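Local atomic coordinates of ribosome-inactivating protein (PDB entry 2G5X), a protein that belongs to the plant ribosome-inactivating proteins and folds as a single chain that combines a mixed beta-sheet with a large helical region. Residues 19-24 against 173-178; 72-77 against 104-109; 164-169 against 198-203. All coordinates share one frame; numbering follows the deposited sequence.

Contact 1. Residues 19-24 against 173-178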
loop_
_atom_site.group_PDB
_atom_site.type_symbol
_atom_site.label_atom_id
_atom_site.label_comp_id
_atom_site.label_asym_id
_atom_site.label_seq_id
_atom_site.Cartn_x
_atom_site.Cartn_y
_atom_site.Cartn_z
ATOM N N SER A 19 -2.515 12.272 -3.568
ATOM C CA SER A 19 -3.938 12.123 -3.258
ATOM C C SER A 19 -4.108 11.169 -2.085
ATOM O O SER A 19 -4.891 11.421 -1.171
ATOM C CB SER A 19 -4.709 11.583 -4.466
ATOM O OG SER A 19 -6.013 11.176 -4.099
ATOM N N LEU A 20 -3.366 10.068 -2.115
ATOM C CA LEU A 20 -3.431 9.077 -1.048
ATOM C C LEU A 20 -2.946 9.661 0.283
ATOM O O LEU A 20 -3.576 9.459 1.322
ATOM C CB LEU A 20 -2.591 7.850 -1.422
ATOM C CG LEU A 20 -2.510 6.732 -0.375
ATOM C CD1 LEU A 20 -3.911 6.277 0.015
ATOM C CD2 LEU A 20 -1.701 5.568 -0.939
ATOM N N ARG A 21 -1.827 10.380 0.250
ATOM C CA ARG A 21 -1.277 10.986 1.458
ATOM C C ARG A 21 -2.289 11.914 2.119
ATOM O O ARG A 21 -2.462 11.889 3.338
ATOM C CB ARG A 21 0.001 11.765 1.128
ATOM C CG ARG A 21 1.209 10.884 0.827
ATOM C CD ARG A 21 2.232 11.623 -0.026
ATOM N NE ARG A 21 3.411 10.807 -0.297
ATOM C CZ ARG A 21 4.248 11.012 -1.310
ATOM N NH1 ARG A 21 4.040 12.013 -2.159
ATOM N NH2 ARG A 21 5.288 10.209 -1.482
ATOM N N GLU A 22 -2.950 12.732 1.308
ATOM C CA GLU A 22 -3.944 13.673 1.817
ATOM C C GLU A 22 -5.106 12.953 2.495
ATOM O O GLU A 22 -5.624 13.423 3.510
ATOM C CB GLU A 22 -4.483 14.548 0.679
ATOM C CG GLU A 22 -3.463 15.501 0.076
ATOM C CD GLU A 22 -3.175 16.704 0.962
ATOM O OE1 GLU A 22 -2.252 17.474 0.633
ATOM O OE2 GLU A 22 -3.874 16.887 1.983
ATOM N N GLU A 23 -5.521 11.816 1.942
ATOM C CA GLU A 23 -6.628 11.071 2.534
ATOM C C GLU A 23 -6.280 10.556 3.931
ATOM O O GLU A 23 -7.117 10.585 4.835
ATOM C CB GLU A 23 -7.041 9.911 1.623
ATOM C CG GLU A 23 -7.760 10.359 0.362
ATOM C CD GLU A 23 -8.931 11.281 0.664
ATOM O OE1 GLU A 23 -8.828 12.498 0.391
ATOM O OE2 GLU A 23 -9.950 10.788 1.185
ATOM N N PHE A 24 -5.050 10.087 4.113
ATOM C CA PHE A 24 -4.625 9.601 5.423
ATOM C C PHE A 24 -4.591 10.741 6.442
ATOM O O PHE A 24 -4.858 10.533 7.623
ATOM C CB PHE A 24 -3.227 8.971 5.350
ATOM C CG PHE A 24 -3.204 7.586 4.762
ATOM C CD1 PHE A 24 -2.492 7.323 3.597
ATOM C CD2 PHE A 24 -3.867 6.535 5.395
ATOM C CE1 PHE A 24 -2.435 6.032 3.068
ATOM C CE2 PHE A 24 -3.816 5.243 4.875
ATOM C CZ PHE A 24 -3.099 4.992 3.711
ATOM N N ARG A 173 4.665 6.941 2.341
ATOM C CA ARG A 173 5.354 7.335 3.567
ATOM C C ARG A 173 6.680 8.053 3.329
ATOM O O ARG A 173 6.969 9.065 3.974
ATOM C CB ARG A 173 5.632 6.101 4.428
ATOM C CG ARG A 173 4.401 5.421 5.002
ATOM C CD ARG A 173 4.767 4.031 5.501
ATOM N NE ARG A 173 3.670 3.365 6.197
ATOM C CZ ARG A 173 3.433 2.059 6.127
ATOM N NH1 ARG A 173 4.210 1.283 5.380
ATOM N NH2 ARG A 173 2.435 1.522 6.816
ATOM N N PHE A 174 7.477 7.521 2.404
ATOM C CA PHE A 174 8.811 8.055 2.107
ATOM C C PHE A 174 9.013 8.665 0.724
ATOM O O PHE A 174 8.953 7.955 -0.281
ATOM C CB PHE A 174 9.848 6.939 2.276
ATOM C CG PHE A 174 9.936 6.390 3.672
ATOM C CD1 PHE A 174 10.816 6.947 4.595
ATOM C CD2 PHE A 174 9.141 5.316 4.063
ATOM C CE1 PHE A 174 10.904 6.443 5.889
ATOM C CE2 PHE A 174 9.220 4.803 5.357
ATOM C CZ PHE A 174 10.106 5.369 6.274
ATOM N N LYS A 175 9.285 9.969 0.673
ATOM C CA LYS A 175 9.529 10.639 -0.603
ATOM C C LYS A 175 10.727 9.988 -1.307
ATOM O O LYS A 175 10.769 9.904 -2.536
ATOM C CB LYS A 175 9.821 12.131 -0.390
ATOM C CG LYS A 175 8.633 12.954 0.111
ATOM C CD LYS A 175 7.543 13.057 -0.941
ATOM C CE LYS A 175 8.041 13.796 -2.181
ATOM N NZ LYS A 175 7.002 13.855 -3.255
ATOM N N TYR A 176 11.698 9.533 -0.521
ATOM C CA TYR A 176 12.890 8.886 -1.064
ATOM C C TYR A 176 12.518 7.623 -1.844
ATOM O O TYR A 176 13.092 7.340 -2.893
ATOM C CB TYR A 176 13.850 8.511 0.072
ATOM C CG TYR A 176 15.194 7.977 -0.390
ATOM C CD1 TYR A 176 16.254 8.841 -0.663
ATOM C CD2 TYR A 176 15.400 6.608 -0.562
ATOM C CE1 TYR A 176 17.492 8.356 -1.094
ATOM C CE2 TYR A 176 16.631 6.113 -0.996
ATOM C CZ TYR A 176 17.672 6.991 -1.258
ATOM O OH TYR A 176 18.893 6.507 -1.680
ATOM N N ILE A 177 11.557 6.866 -1.325
ATOM C CA ILE A 177 11.128 5.633 -1.973
ATOM C C ILE A 177 10.286 5.937 -3.210
ATOM O O ILE A 177 10.390 5.249 -4.220
ATOM C CB ILE A 177 10.366 4.733 -0.978
ATOM C CG1 ILE A 177 11.324 4.334 0.153
ATOM C CG2 ILE A 177 9.817 3.501 -1.684
ATOM C CD1 ILE A 177 10.718 3.459 1.228
ATOM N N GLU A 178 9.463 6.978 -3.135
ATOM C CA GLU A 178 8.667 7.375 -4.288
ATOM C C GLU A 178 9.662 7.677 -5.408
ATOM O O GLU A 178 9.487 7.242 -6.547
ATOM C CB GLU A 178 7.850 8.639 -3.976
ATOM C CG GLU A 178 7.294 9.320 -5.223
ATOM C CD GLU A 178 6.579 10.630 -4.930
ATOM O OE1 GLU A 178 6.628 11.112 -3.780
ATOM O OE2 GLU A 178 5.970 11.185 -5.864
HETATM O O HOH W 1 4.356 13.068 -5.064
#

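Contact 2. Residues 72-77 against 104-109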
loop_
_atom_site.group_PDB
_atom_site.type_symbol
_atom_site.label_atom_id
_atom_site.label_comp_id
_atom_site.label_asym_id
_atom_site.label_seq_id
_atom_site.Cartn_x
_atom_site.Cartn_y
_atom_site.Cartn_z
ATOM N N GLY A 72 -6.737 -5.889 3.082
ATOM C CA GLY A 72 -7.397 -6.737 2.100
ATOM C C GLY A 72 -7.679 -6.012 0.797
ATOM O O GLY A 72 -7.210 -4.890 0.597
ATOM N N PHE A 73 -8.445 -6.645 -0.090
ATOM C CA PHE A 73 -8.783 -6.040 -1.377
ATOM C C PHE A 73 -10.095 -6.574 -1.958
ATOM O O PHE A 73 -10.603 -7.613 -1.535
ATOM C CB PHE A 73 -7.655 -6.272 -2.392
ATOM C CG PHE A 73 -7.469 -7.715 -2.782
ATOM C CD1 PHE A 73 -6.627 -8.546 -2.051
ATOM C CD2 PHE A 73 -8.157 -8.249 -3.870
ATOM C CE1 PHE A 73 -6.471 -9.888 -2.396
ATOM C CE2 PHE A 73 -8.011 -9.589 -4.226
ATOM C CZ PHE A 73 -7.166 -10.412 -3.486
ATOM N N GLN A 74 -10.627 -5.852 -2.940
ATOM C CA GLN A 74 -11.876 -6.218 -3.602
ATOM C C GLN A 74 -11.685 -6.418 -5.108
ATOM O O GLN A 74 -11.065 -5.589 -5.771
ATOM C CB GLN A 74 -12.919 -5.116 -3.360
ATOM C CG GLN A 74 -14.123 -5.137 -4.292
ATOM C CD GLN A 74 -14.953 -3.869 -4.171
ATOM O OE1 GLN A 74 -15.773 -3.731 -3.264
ATOM N NE2 GLN A 74 -14.723 -2.928 -5.078
ATOM N N ASP A 75 -12.200 -7.526 -5.639
ATOM C CA ASP A 75 -12.129 -7.798 -7.078
ATOM C C ASP A 75 -13.491 -8.353 -7.512
ATOM O O ASP A 75 -14.489 -8.096 -6.838
ATOM C CB ASP A 75 -10.968 -8.762 -7.410
ATOM C CG ASP A 75 -11.199 -10.180 -6.925
ATOM O OD1 ASP A 75 -11.851 -10.368 -5.882
ATOM O OD2 ASP A 75 -10.696 -11.114 -7.587
ATOM N N ARG A 76 -13.560 -9.083 -8.626
ATOM C CA ARG A 76 -14.846 -9.628 -9.076
ATOM C C ARG A 76 -14.885 -11.150 -9.152
ATOM O O ARG A 76 -13.948 -11.777 -9.636
ATOM C CB ARG A 76 -15.234 -9.048 -10.442
ATOM C CG ARG A 76 -15.765 -7.625 -10.379
ATOM C CD ARG A 76 -16.263 -7.134 -11.733
ATOM N NE ARG A 76 -16.737 -5.752 -11.656
ATOM C CZ ARG A 76 -17.954 -5.386 -11.264
ATOM N NH1 ARG A 76 -18.853 -6.297 -10.913
ATOM N NH2 ARG A 76 -18.266 -4.099 -11.202
ATOM N N ASP A 77 -15.985 -11.730 -8.672
ATOM C CA ASP A 77 -16.193 -13.181 -8.679
ATOM C C ASP A 77 -16.475 -13.626 -10.119
ATOM O O ASP A 77 -17.322 -13.051 -10.793
ATOM C CB ASP A 77 -17.378 -13.520 -7.763
ATOM C CG ASP A 77 -17.515 -15.007 -7.490
ATOM O OD1 ASP A 77 -17.830 -15.362 -6.334
ATOM O OD2 ASP A 77 -17.317 -15.817 -8.419
ATOM N N THR A 104 -17.196 0.046 0.219
ATOM C CA THR A 104 -18.452 0.693 -0.138
ATOM C C THR A 104 -19.284 0.019 -1.225
ATOM O O THR A 104 -20.507 -0.046 -1.117
ATOM C CB THR A 104 -18.200 2.145 -0.596
ATOM O OG1 THR A 104 -17.291 2.783 0.306
ATOM C CG2 THR A 104 -19.509 2.925 -0.624
ATOM N N ASP A 105 -18.626 -0.483 -2.266
ATOM C CA ASP A 105 -19.343 -1.092 -3.385
ATOM C C ASP A 105 -19.447 -2.614 -3.394
ATOM O O ASP A 105 -20.038 -3.188 -4.311
ATOM C CB ASP A 105 -18.712 -0.629 -4.703
ATOM C CG ASP A 105 -18.567 0.879 -4.783
ATOM O OD1 ASP A 105 -19.582 1.581 -4.589
ATOM O OD2 ASP A 105 -17.442 1.361 -5.046
ATOM N N ALA A 106 -18.889 -3.269 -2.381
ATOM C CA ALA A 106 -18.919 -4.734 -2.316
ATOM C C ALA A 106 -20.329 -5.319 -2.369
ATOM O O ALA A 106 -21.242 -4.834 -1.695
ATOM C CB ALA A 106 -18.209 -5.216 -1.053
ATOM N N GLU A 107 -20.490 -6.372 -3.165
ATOM C CA GLU A 107 -21.773 -7.051 -3.319
ATOM C C GLU A 107 -21.828 -8.347 -2.515
ATOM O O GLU A 107 -22.909 -8.826 -2.160
ATOM C CB GLU A 107 -22.036 -7.345 -4.799
ATOM C CG GLU A 107 -22.296 -6.092 -5.627
ATOM C CD GLU A 107 -22.411 -6.375 -7.115
ATOM O OE1 GLU A 107 -21.372 -6.639 -7.756
ATOM O OE2 GLU A 107 -23.543 -6.336 -7.642
ATOM N N VAL A 108 -20.662 -8.921 -2.241
ATOM C CA VAL A 108 -20.585 -10.151 -1.463
ATOM C C VAL A 108 -19.289 -10.240 -0.662
ATOM O O VAL A 108 -18.267 -9.669 -1.041
ATOM C CB VAL A 108 -20.676 -11.417 -2.363
ATOM C CG1 VAL A 108 -22.018 -11.454 -3.090
ATOM C CG2 VAL A 108 -19.525 -11.444 -3.355
ATOM N N LEU A 109 -19.354 -10.945 0.463
ATOM C CA LEU A 109 -18.189 -11.171 1.311
ATOM C C LEU A 109 -17.626 -12.520 0.873
ATOM O O LEU A 109 -18.334 -13.529 0.913
ATOM C CB LEU A 109 -18.598 -11.255 2.787
ATOM C CG LEU A 109 -17.512 -11.758 3.751
ATOM C CD1 LEU A 109 -16.420 -10.703 3.911
ATOM C CD2 LEU A 109 -18.135 -12.089 5.101
HETATM O O HOH W 2 -15.732 -0.993 -2.454
HETATM O O HOH W 3 -15.287 -0.247 -5.834
HETATM O O HOH W 4 -21.222 -4.671 -9.985
#

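Contact 3. Residues 164-169 against 198-203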
loop_
_atom_site.group_PDB
_atom_site.type_symbol
_atom_site.label_atom_id
_atom_site.label_comp_id
_atom_site.label_asym_id
_atom_site.label_seq_id
_atom_site.Cartn_x
_atom_site.Cartn_y
_atom_site.Cartn_z
ATOM N N SER A 164 2.315 -4.247 -3.926
ATOM C CA SER A 164 1.415 -3.120 -3.699
ATOM C C SER A 164 1.835 -2.319 -2.465
ATOM O O SER A 164 1.793 -1.090 -2.471
ATOM C CB SER A 164 -0.023 -3.616 -3.527
ATOM O OG SER A 164 -0.526 -4.159 -4.739
ATOM N N ILE A 165 2.235 -3.012 -1.403
ATOM C CA ILE A 165 2.660 -2.334 -0.183
ATOM C C ILE A 165 3.878 -1.446 -0.454
ATOM O O ILE A 165 3.920 -0.286 -0.042
ATOM C CB ILE A 165 2.982 -3.364 0.929
ATOM C CG1 ILE A 165 1.680 -4.022 1.400
ATOM C CG2 ILE A 165 3.697 -2.689 2.093
ATOM C CD1 ILE A 165 1.885 -5.232 2.296
ATOM N N GLN A 166 4.857 -1.985 -1.170
ATOM C CA GLN A 166 6.067 -1.236 -1.495
ATOM C C GLN A 166 5.788 -0.013 -2.365
ATOM O O GLN A 166 6.202 1.100 -2.039
ATOM C CB GLN A 166 7.061 -2.140 -2.232
ATOM C CG GLN A 166 7.649 -3.254 -1.391
ATOM C CD GLN A 166 8.839 -2.796 -0.575
ATOM O OE1 GLN A 166 8.756 -1.821 0.171
ATOM N NE2 GLN A 166 9.959 -3.501 -0.712
ATOM N N MET A 167 5.078 -0.228 -3.470
ATOM C CA MET A 167 4.786 0.833 -4.426
ATOM C C MET A 167 3.710 1.839 -4.036
ATOM O O MET A 167 3.690 2.955 -4.557
ATOM C CB MET A 167 4.442 0.208 -5.784
ATOM C CG MET A 167 5.593 -0.598 -6.388
ATOM S SD MET A 167 5.191 -1.399 -7.957
ATOM C CE MET A 167 5.242 -0.008 -9.077
ATOM N N VAL A 168 2.826 1.459 -3.118
ATOM C CA VAL A 168 1.755 2.355 -2.691
ATOM C C VAL A 168 1.956 2.896 -1.273
ATOM O O VAL A 168 2.110 4.103 -1.086
ATOM C CB VAL A 168 0.370 1.649 -2.782
ATOM C CG1 VAL A 168 -0.746 2.620 -2.409
ATOM C CG2 VAL A 168 0.147 1.118 -4.196
ATOM N N ALA A 169 1.983 2.010 -0.280
ATOM C CA ALA A 169 2.134 2.437 1.111
ATOM C C ALA A 169 3.507 2.994 1.494
ATOM O O ALA A 169 3.603 4.100 2.025
ATOM C CB ALA A 169 1.759 1.288 2.049
ATOM N N LEU A 198 15.472 -1.126 5.961
ATOM C CA LEU A 198 15.705 -0.614 7.313
ATOM C C LEU A 198 15.110 0.788 7.449
ATOM O O LEU A 198 14.590 1.159 8.505
ATOM C CB LEU A 198 17.206 -0.577 7.617
ATOM C CG LEU A 198 17.603 -0.167 9.039
ATOM C CD1 LEU A 198 16.974 -1.120 10.050
ATOM C CD2 LEU A 198 19.121 -0.186 9.163
ATOM N N LEU A 199 15.197 1.569 6.375
ATOM C CA LEU A 199 14.637 2.916 6.374
ATOM C C LEU A 199 13.133 2.818 6.635
ATOM O O LEU A 199 12.586 3.539 7.475
ATOM C CB LEU A 199 14.885 3.587 5.019
ATOM C CG LEU A 199 14.191 4.926 4.766
ATOM C CD1 LEU A 199 14.640 5.968 5.796
ATOM C CD2 LEU A 199 14.523 5.393 3.359
ATOM N N GLU A 200 12.475 1.922 5.904
ATOM C CA GLU A 200 11.038 1.706 6.050
ATOM C C GLU A 200 10.681 1.323 7.483
ATOM O O GLU A 200 9.684 1.791 8.028
ATOM C CB GLU A 200 10.567 0.602 5.095
ATOM C CG GLU A 200 10.549 1.014 3.627
ATOM C CD GLU A 200 10.260 -0.146 2.685
ATOM O OE1 GLU A 200 10.073 0.105 1.476
ATOM O OE2 GLU A 200 10.225 -1.304 3.146
ATOM N N ASN A 201 11.492 0.465 8.092
ATOM C CA ASN A 201 11.230 0.038 9.462
ATOM C C ASN A 201 11.264 1.194 10.459
ATOM O O ASN A 201 10.622 1.127 11.509
ATOM C CB ASN A 201 12.244 -1.022 9.900
ATOM C CG ASN A 201 12.082 -2.331 9.152
ATOM O OD1 ASN A 201 11.058 -2.575 8.516
ATOM N ND2 ASN A 201 13.089 -3.190 9.244
ATOM N N ASN A 202 12.003 2.251 10.124
ATOM C CA ASN A 202 12.141 3.412 11.003
ATOM C C ASN A 202 11.154 4.556 10.750
ATOM O O ASN A 202 11.413 5.696 11.142
ATOM C CB ASN A 202 13.571 3.966 10.917
ATOM C CG ASN A 202 14.568 3.150 11.725
ATOM O OD1 ASN A 202 15.123 2.157 11.246
ATOM N ND2 ASN A 202 14.792 3.567 12.965
ATOM N N TRP A 203 10.023 4.263 10.116
ATOM C CA TRP A 203 9.035 5.304 9.836
ATOM C C TRP A 203 8.591 6.034 11.106
ATOM O O TRP A 203 8.528 7.263 11.134
ATOM C CB TRP A 203 7.815 4.702 9.121
ATOM C CG TRP A 203 6.740 5.705 8.786
ATOM C CD1 TRP A 203 6.918 6.966 8.288
ATOM C CD2 TRP A 203 5.324 5.512 8.890
ATOM N NE1 TRP A 203 5.701 7.569 8.074
ATOM C CE2 TRP A 203 4.705 6.698 8.433
ATOM C CE3 TRP A 203 4.516 4.449 9.321
ATOM C CZ2 TRP A 203 3.316 6.852 8.398
ATOM C CZ3 TRP A 203 3.132 4.603 9.285
ATOM C CH2 TRP A 203 2.548 5.797 8.825
#

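Contact 1. Residues 19-24 against 173-178
Arg21 and Glu178 meet in a salt bridge in which two guanidinium nitrogens converge on a single carboxylate oxygen. NH2 of Arg21 makes the shorter and straighter bond to OE1 of Glu178, 2.8 Å at 159°, and NH1 of Arg21 reaches the same OE1 at 3.2 Å over a more bent path. OE1 lies in the guanidinium plane, at its end, but the two flat groups are turned 52° apart, so the arginine comes to the carboxylate from above its plane. An in-plane, two-oxygen pairing is not formed. Glu178 holds CG anti to its backbone N (chi1 165°) and runs straight from there, carrying the carboxylate out from helix 175-184 to the arginine.

Lys175, one turn earlier on that helix, folds back through its middle torsions and crosses Arg21 at about a right angle. Its CD packs over one guanidinium face, 3.7 Å from NH2 of Arg21, while NZ donates to OE1 of Glu178 at 2.8 Å. One oxygen thus accepts from three donors. The two positive groups stand close, 3.7 Å between Arg21 NH1 and Lys175 NZ, because they share this anion. A water 2.6 Å from Glu178 OE2 is also weakly bonded to Arg21 NH1, and OE2 bonds Ser14 of helix 10-25.

The long arginine suits this buried place because its five N-H groups can serve several acceptors: NH1 also pairs with Asp18, while NE and NH2 donate to the carbonyls of Ala172 and Ala171. Those carbonyls belong to the last turn of helix 154-173, whose end should favour a positive group. The result is a largely buried salt-bridge network joining the N-terminal helix to the break between two successive helices of the ribosome-inactivating protein fold.

Contact 2. Residues 72-77 against 104-109
Asp105 faces Gln74 across two waters, one serving each end of the glutamine amide. The first gives a proton to Gln74 OE1 at 2.9 Å and accepts from the backbone N of Asp105; the second accepts from Gln74 NE2 at 2.8 Å and donates to OD2 of Asp105, an oxygen that also forms a salt bridge with Arg1. Gln74 spans the distance because its CG stands anti to the backbone N (chi1 163°) and the chain continues extended, sending the amide well out from strand 69-76.

At Ala106 the amide oxygen touches the chain itself: Gln74 OE1 is 3.3 Å from Ala106 N, at an angle too poor for a bond, and close to the small CB. The end of Glu107 comes near Arg76, its carboxylate plane 84° from the guanidinium plane. OE1 of Glu107 stays 4.1 Å from NH1 of Arg76, beyond a salt bridge, and a water lying in the guanidinium plane bonds to both. Their direct partners are backbone groups, Leu83 N for Glu107 and Asn81 O for Arg76.

Coupling through solvent, without a direct cross-bond, implies a hydrated junction at the sheet's margin, with the attraction between Arg76 and Glu107 probably weakened by water.

Contact 3. Residues 164-169 against 198-203
Gln166 and Glu200 mark the nearest approach of the two backbones, yet their CA atoms are still 9.5 Å apart, so the helical segments meet through the ends of these two long side chains. Segment 164-169 includes a wider pi-type turn at 165-169, whereas helix 193-201 ends within the second segment.

Gln166 bends at its second torsion (chi2 -84°), which turns the amide across toward the other helix. Glu200 instead extends beyond CG and points from its helix at the glutamine. The two chains cross at about a right angle, and the planes of amide and carboxylate stand 70° apart. As modelled, OE1 of Gln166 lies 2.7 Å from OE1 of Glu200. The amide is probably turned over, however, and with its oxygen and nitrogen exchanged this approach may be a hydrogen bond. An amide is suited to such a buried position, since it can offer a carboxylate an N-H without adding a charge. Arg130 gives Glu200 OE2 a salt bridge, so the carboxylate has a firm partner whatever the amide's orientation.

Other residues of 164-169 pack on their surroundings: Ile165 on Tyr119 and Leu122 of helix 119-126, Val168 on Phe16 and Leu20 of helix 10-25 and on Phe63 of strand 58-64. In the other segment Leu199 rests on Phe174 and Phe221, and Ile177 of helix 175-184 packs beside Glu200.

How the contacts relate
Contacts 1 and 3 are buried and adjoining, their centres about 10 Å apart, whereas contact 2 is partly exposed, its centre about 25 Å from that of contact 1 and 26 Å from that of contact 3. Contacts 1 and 3 draw on three helices that follow one another, 154-173, 175-184 and 193-201, contact 1 adding helix 10-25, and they interlock along the chain, Arg173 lying against Trp203. Contact 2 belongs to the sheet, with strand 69-76 facing the turn before edge strand 108-109, and it opens and closes inside the loop formed by contact 1. Chemistry follows place: direct charge pairing in contact 1, one close amide–carboxylate meeting in contact 3, and water-carried bonds in contact 2.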